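Local coordinates for protein Phenylalanine/tyrosine ammonia-lyase (Rhodosporidium toruloides, PDB 1Y2M) that catalyses the non-oxidative deamination of L-phenylalanine and L-tyrosine to trans-cinnamate and p-coumarate, the committing step of phenylpropanoid metabolism, at residues 192-196 / 197-201; 438-441 / 442-445. All blocks are in the same frame, centred on the assembly; numbering follows the deposited sequence.

Contact 1: 192-196 / 197-201; sequences TNFLN and HGITP
F194 and I199 meet where helix 185-197 ends, and illustrate how a chain can leave a helix with a hydrophobic contact across the exit. The gamma-methyl of I199 lies over one face of the F194 ring: CG2 stands 3.8 Å from the ring centroid and only 17° off the normal, a CH-pi contact. The first torsion of I199 (chi1 -60°) turns CG2 anti to the backbone N, which carries this branch over the ring, while CD1 of I199, at the end of the other branch, comes within 4.1 Å of F194 CD1. P201 approaches differently, its CD reaching the ring edge near the plane, 4.3 Å from F194 CD2. Beyond the segments, A224 and I225 of helix 215-225 pack against F194, while V233 and V235 lie against I199.

The backbone brings the two side chains together. I199 N donates to F194 O at 2.9 Å with an N-H...O angle of 157°, and G198 N donates to L195 O at 3.2 Å from above the carbonyl plane. L195 O is also held by R166. Just before these, H197 N bonds to N193 O at 2.9 Å. The imidazole, with CG beside its own backbone N, leans back over the last turn and sets H197 CD2 3.1 Å from N193 O; F253 meets the same ring. N196 leads away from the turn, its ND2 bonded to V82 O.

With G198 at positive phi, its NH and that of I199 bonded back into the last turn, and F194 packed on I199, this is a Schellman motif with its usual hydrophobic contact across the turn. Here it caps helix 185-197 and directs the chain into strand 200-201.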
loop_
_atom_site.group_PDB
_atom_site.type_symbol
_atom_site.label_atom_id
_atom_site.label_comp_id
_atom_site.label_asym_id
_atom_site.label_seq_id
_atom_site.Cartn_x
_atom_site.Cartn_y
_atom_site.Cartn_z
ATOM N N THR B 192 -23.286 28.176 -17.586
ATOM C CA THR B 192 -24.131 27.409 -18.506
ATOM C C THR B 192 -23.893 27.837 -19.974
ATOM O O THR B 192 -23.923 26.998 -20.871
ATOM C CB THR B 192 -25.645 27.417 -18.089
ATOM O OG1 THR B 192 -26.152 28.760 -18.160
ATOM C CG2 THR B 192 -25.828 26.860 -16.677
ATOM N N ASN B 193 -23.560 29.097 -20.186
ATOM C CA ASN B 193 -23.184 29.539 -21.549
ATOM C C ASN B 193 -21.869 28.910 -22.001
ATOM O O ASN B 193 -21.771 28.474 -23.155
ATOM C CB ASN B 193 -23.121 31.042 -21.647
ATOM C CG ASN B 193 -24.469 31.695 -21.747
ATOM O OD1 ASN B 193 -25.444 31.091 -22.219
ATOM N ND2 ASN B 193 -24.539 32.933 -21.323
ATOM N N PHE B 194 -20.888 28.768 -21.111
ATOM C CA PHE B 194 -19.692 27.999 -21.455
ATOM C C PHE B 194 -20.052 26.586 -21.841
ATOM O O PHE B 194 -19.589 26.056 -22.863
ATOM C CB PHE B 194 -18.674 27.978 -20.324
ATOM C CG PHE B 194 -17.718 29.138 -20.339
ATOM C CD1 PHE B 194 -18.095 30.385 -20.787
ATOM C CD2 PHE B 194 -16.442 28.963 -19.875
ATOM C CE1 PHE B 194 -17.165 31.426 -20.772
ATOM C CE2 PHE B 194 -15.540 29.974 -19.853
ATOM C CZ PHE B 194 -15.891 31.200 -20.306
ATOM N N LEU B 195 -20.879 25.929 -21.029
ATOM C CA LEU B 195 -21.292 24.578 -21.377
ATOM C C LEU B 195 -21.960 24.512 -22.759
ATOM O O LEU B 195 -21.651 23.648 -23.555
ATOM C CB LEU B 195 -22.251 23.983 -20.305
ATOM C CG LEU B 195 -21.542 23.595 -18.975
ATOM C CD1 LEU B 195 -22.547 23.493 -17.840
ATOM C CD2 LEU B 195 -20.781 22.300 -19.119
ATOM N N ASN B 196 -22.898 25.402 -22.995
ATOM C CA ASN B 196 -23.782 25.285 -24.150
ATOM C C ASN B 196 -23.096 25.708 -25.423
ATOM O O ASN B 196 -23.544 25.347 -26.491
ATOM C CB ASN B 196 -25.077 26.035 -23.920
ATOM C CG ASN B 196 -25.868 25.456 -22.760
ATOM O OD1 ASN B 196 -25.735 24.276 -22.452
ATOM N ND2 ASN B 196 -26.696 26.279 -22.124
ATOM N N HIS B 197 -22.025 26.476 -25.286
ATOM C CA HIS B 197 -21.190 26.873 -26.432
ATOM C C HIS B 197 -19.891 26.047 -26.521
ATOM O O HIS B 197 -19.062 26.312 -27.382
ATOM C CB HIS B 197 -20.855 28.360 -26.354
ATOM C CG HIS B 197 -22.041 29.255 -26.545
ATOM N ND1 HIS B 197 -22.732 29.310 -27.732
ATOM C CD2 HIS B 197 -22.691 30.080 -25.693
ATOM C CE1 HIS B 197 -23.739 30.162 -27.610
ATOM N NE2 HIS B 197 -23.741 30.640 -26.381
ATOM N N GLY B 198 -19.724 25.026 -25.680
ATOM C CA GLY B 198 -18.582 24.154 -25.764
ATOM C C GLY B 198 -17.261 24.842 -25.491
ATOM O O GLY B 198 -16.217 24.505 -26.119
ATOM N N ILE B 199 -17.284 25.776 -24.549
ATOM C CA ILE B 199 -16.046 26.449 -24.068
ATOM C C ILE B 199 -15.652 25.749 -22.775
ATOM O O ILE B 199 -16.432 25.741 -21.837
ATOM C CB ILE B 199 -16.297 27.921 -23.789
ATOM C CG1 ILE B 199 -16.768 28.640 -25.055
ATOM C CG2 ILE B 199 -15.000 28.533 -23.251
ATOM C CD1 ILE B 199 -17.261 30.024 -24.786
ATOM N N THR B 200 -14.481 25.120 -22.735
ATOM C CA THR B 200 -14.072 24.313 -21.590
ATOM C C THR B 200 -12.709 24.811 -21.115
ATOM O O THR B 200 -11.720 24.792 -21.867
ATOM C CB THR B 200 -13.956 22.804 -21.911
ATOM O OG1 THR B 200 -15.127 22.310 -22.564
ATOM C CG2 THR B 200 -13.784 22.018 -20.630
ATOM N N PRO B 201 -12.693 25.368 -19.890
ATOM C CA PRO B 201 -11.455 25.853 -19.337
ATOM C C PRO B 201 -10.359 24.808 -19.309
ATOM O O PRO B 201 -10.615 23.647 -19.029
ATOM C CB PRO B 201 -11.848 26.287 -17.937
ATOM C CG PRO B 201 -13.273 26.713 -18.050
ATOM C CD PRO B 201 -13.849 25.698 -19.028
#

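Contact 2: 438-441 / 442-445; sequences TQLT and EMLN
L444 N donates to L440 O at 3.0 Å, approaching nearly along the C=O axis, and the bond belongs to the last turn of a long helix. The same carbonyl is shielded by carbon, since L444 CG lies 3.4 Å from L440 O. The two preceding bonds of the series run from E442 N to T438 O and from M443 N to Q439 O.

Beside this ladder, two apolar ends converge on L440. L440 places CG anti to its backbone N (chi1 173°), and its CD1 receives one methyl from each of two partners: the CE of M443, a selenomethionine, at 3.6 Å, and L444 CD1 at 3.8 Å. A bend about the CG-SE bond (chi3 58°) turns the end of the otherwise extended M443 chain toward L440, and the two side chains cross obliquely. Replacing L444 by alanine would probably leave L440 CD1 and L440 O without their leucine cover and open a gap beside L456.

The polar side chains look elsewhere: E442 forms a salt bridge with R362, and T441 OG1 bonds to D471. At the exit, a water donates to T441 O and accepts from N445 ND2, 3.0 Å away, joining the last turn to the residue that leaves it.

Backbone bonding thus finishes the C-terminal end of helix 416-443, whose side chains pack on helices 468-484 and 506-560 in the helical core of the PAL/histidase fold. The L444 side chain comes about 7 Å from that of K468, a cinnamate-binding residue, which places this helix end beside the active-site region.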
loop_
_atom_site.group_PDB
_atom_site.type_symbol
_atom_site.label_atom_id
_atom_site.label_comp_id
_atom_site.label_asym_id
_atom_site.label_seq_id
_atom_site.Cartn_x
_atom_site.Cartn_y
_atom_site.Cartn_z
ATOM N N THR B 438 -8.586 -14.678 -13.182
ATOM C CA THR B 438 -8.527 -16.095 -12.782
ATOM C C THR B 438 -9.421 -16.959 -13.639
ATOM O O THR B 438 -9.062 -18.116 -13.995
ATOM C CB THR B 438 -8.870 -16.387 -11.298
ATOM O OG1 THR B 438 -10.228 -16.024 -10.979
ATOM C CG2 THR B 438 -7.926 -15.625 -10.389
ATOM N N GLN B 439 -10.554 -16.403 -14.050
ATOM C CA GLN B 439 -11.434 -17.143 -15.037
ATOM C C GLN B 439 -10.719 -17.346 -16.367
ATOM O O GLN B 439 -10.739 -18.457 -16.938
ATOM C CB GLN B 439 -12.741 -16.383 -15.303
ATOM C CG GLN B 439 -13.657 -16.290 -14.121
ATOM C CD GLN B 439 -14.812 -15.348 -14.343
ATOM O OE1 GLN B 439 -14.846 -14.644 -15.366
ATOM N NE2 GLN B 439 -15.763 -15.300 -13.386
ATOM N N LEU B 440 -10.146 -16.270 -16.886
ATOM C CA LEU B 440 -9.511 -16.283 -18.192
ATOM C C LEU B 440 -8.289 -17.207 -18.149
ATOM O O LEU B 440 -8.126 -18.032 -19.017
ATOM C CB LEU B 440 -9.074 -14.881 -18.562
ATOM C CG LEU B 440 -8.228 -14.781 -19.847
ATOM C CD1 LEU B 440 -9.008 -15.282 -21.022
ATOM C CD2 LEU B 440 -7.855 -13.329 -20.127
ATOM N N THR B 441 -7.451 -17.119 -17.111
ATOM C CA THR B 441 -6.191 -17.867 -17.140
ATOM C C THR B 441 -6.449 -19.374 -16.978
ATOM O O THR B 441 -5.712 -20.211 -17.502
ATOM C CB THR B 441 -5.176 -17.259 -16.184
ATOM O OG1 THR B 441 -3.845 -17.702 -16.576
ATOM C CG2 THR B 441 -5.484 -17.610 -14.765
ATOM N N GLU B 442 -7.538 -19.742 -16.314
ATOM C CA GLU B 442 -7.964 -21.131 -16.244
ATOM C C GLU B 442 -8.362 -21.621 -17.628
ATOM O O GLU B 442 -7.966 -22.702 -18.065
ATOM C CB GLU B 442 -9.119 -21.262 -15.256
ATOM C CG GLU B 442 -9.654 -22.683 -15.088
ATOM C CD GLU B 442 -10.804 -22.775 -14.100
ATOM O OE1 GLU B 442 -11.059 -21.803 -13.321
ATOM O OE2 GLU B 442 -11.478 -23.841 -14.127
HETATM N N MSE B 443 -9.147 -20.806 -18.307
HETATM C CA MSE B 443 -9.622 -21.125 -19.642
HETATM C C MSE B 443 -8.482 -21.271 -20.654
HETATM O O MSE B 443 -8.619 -22.040 -21.600
HETATM C CB MSE B 443 -10.623 -20.060 -20.157
HETATM C CG MSE B 443 -11.298 -20.451 -21.369
HETATM SE SE MSE B 443 -12.722 -19.159 -21.847
HETATM C CE MSE B 443 -11.575 -17.547 -21.971
ATOM N N LEU B 444 -7.401 -20.510 -20.460
ATOM C CA LEU B 444 -6.217 -20.551 -21.321
ATOM C C LEU B 444 -5.180 -21.606 -20.901
ATOM O O LEU B 444 -4.066 -21.676 -21.482
ATOM C CB LEU B 444 -5.568 -19.169 -21.356
ATOM C CG LEU B 444 -6.478 -18.077 -21.949
ATOM C CD1 LEU B 444 -5.665 -16.751 -22.024
ATOM C CD2 LEU B 444 -7.104 -18.457 -23.241
ATOM N N ASN B 445 -5.513 -22.377 -19.878
ATOM C CA ASN B 445 -4.661 -23.465 -19.381
ATOM C C ASN B 445 -5.141 -24.803 -19.890
ATOM O O ASN B 445 -6.203 -25.284 -19.499
ATOM C CB ASN B 445 -4.656 -23.430 -17.842
ATOM C CG ASN B 445 -3.624 -24.367 -17.233
ATOM O OD1 ASN B 445 -3.467 -25.500 -17.687
ATOM N ND2 ASN B 445 -2.911 -23.907 -16.218
HETATM O O HOH W 1 -3.496 -21.127 -15.421
#

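In the fold
Both contacts finish a helix, yet they do so in unlike settings. Contact 1 is partly buried and away from the annotated sites, its centre about 29 Å from the chain's centre, and turns a helix into a short strand within one subunit. Contact 2 is buried, its centre about 19 Å from that of the chain, near K468, which binds cinnamate, and R366, which probably does; two other subunits pack on it, through V502 of one and M497 of another. They share no element; the centres of contacts 1 and 2 are 47 Å apart, on opposite sides of the chain's centre. A Schellman motif and a methyl-on-ring contact serve the first, aliphatic packing and a bridging water the second.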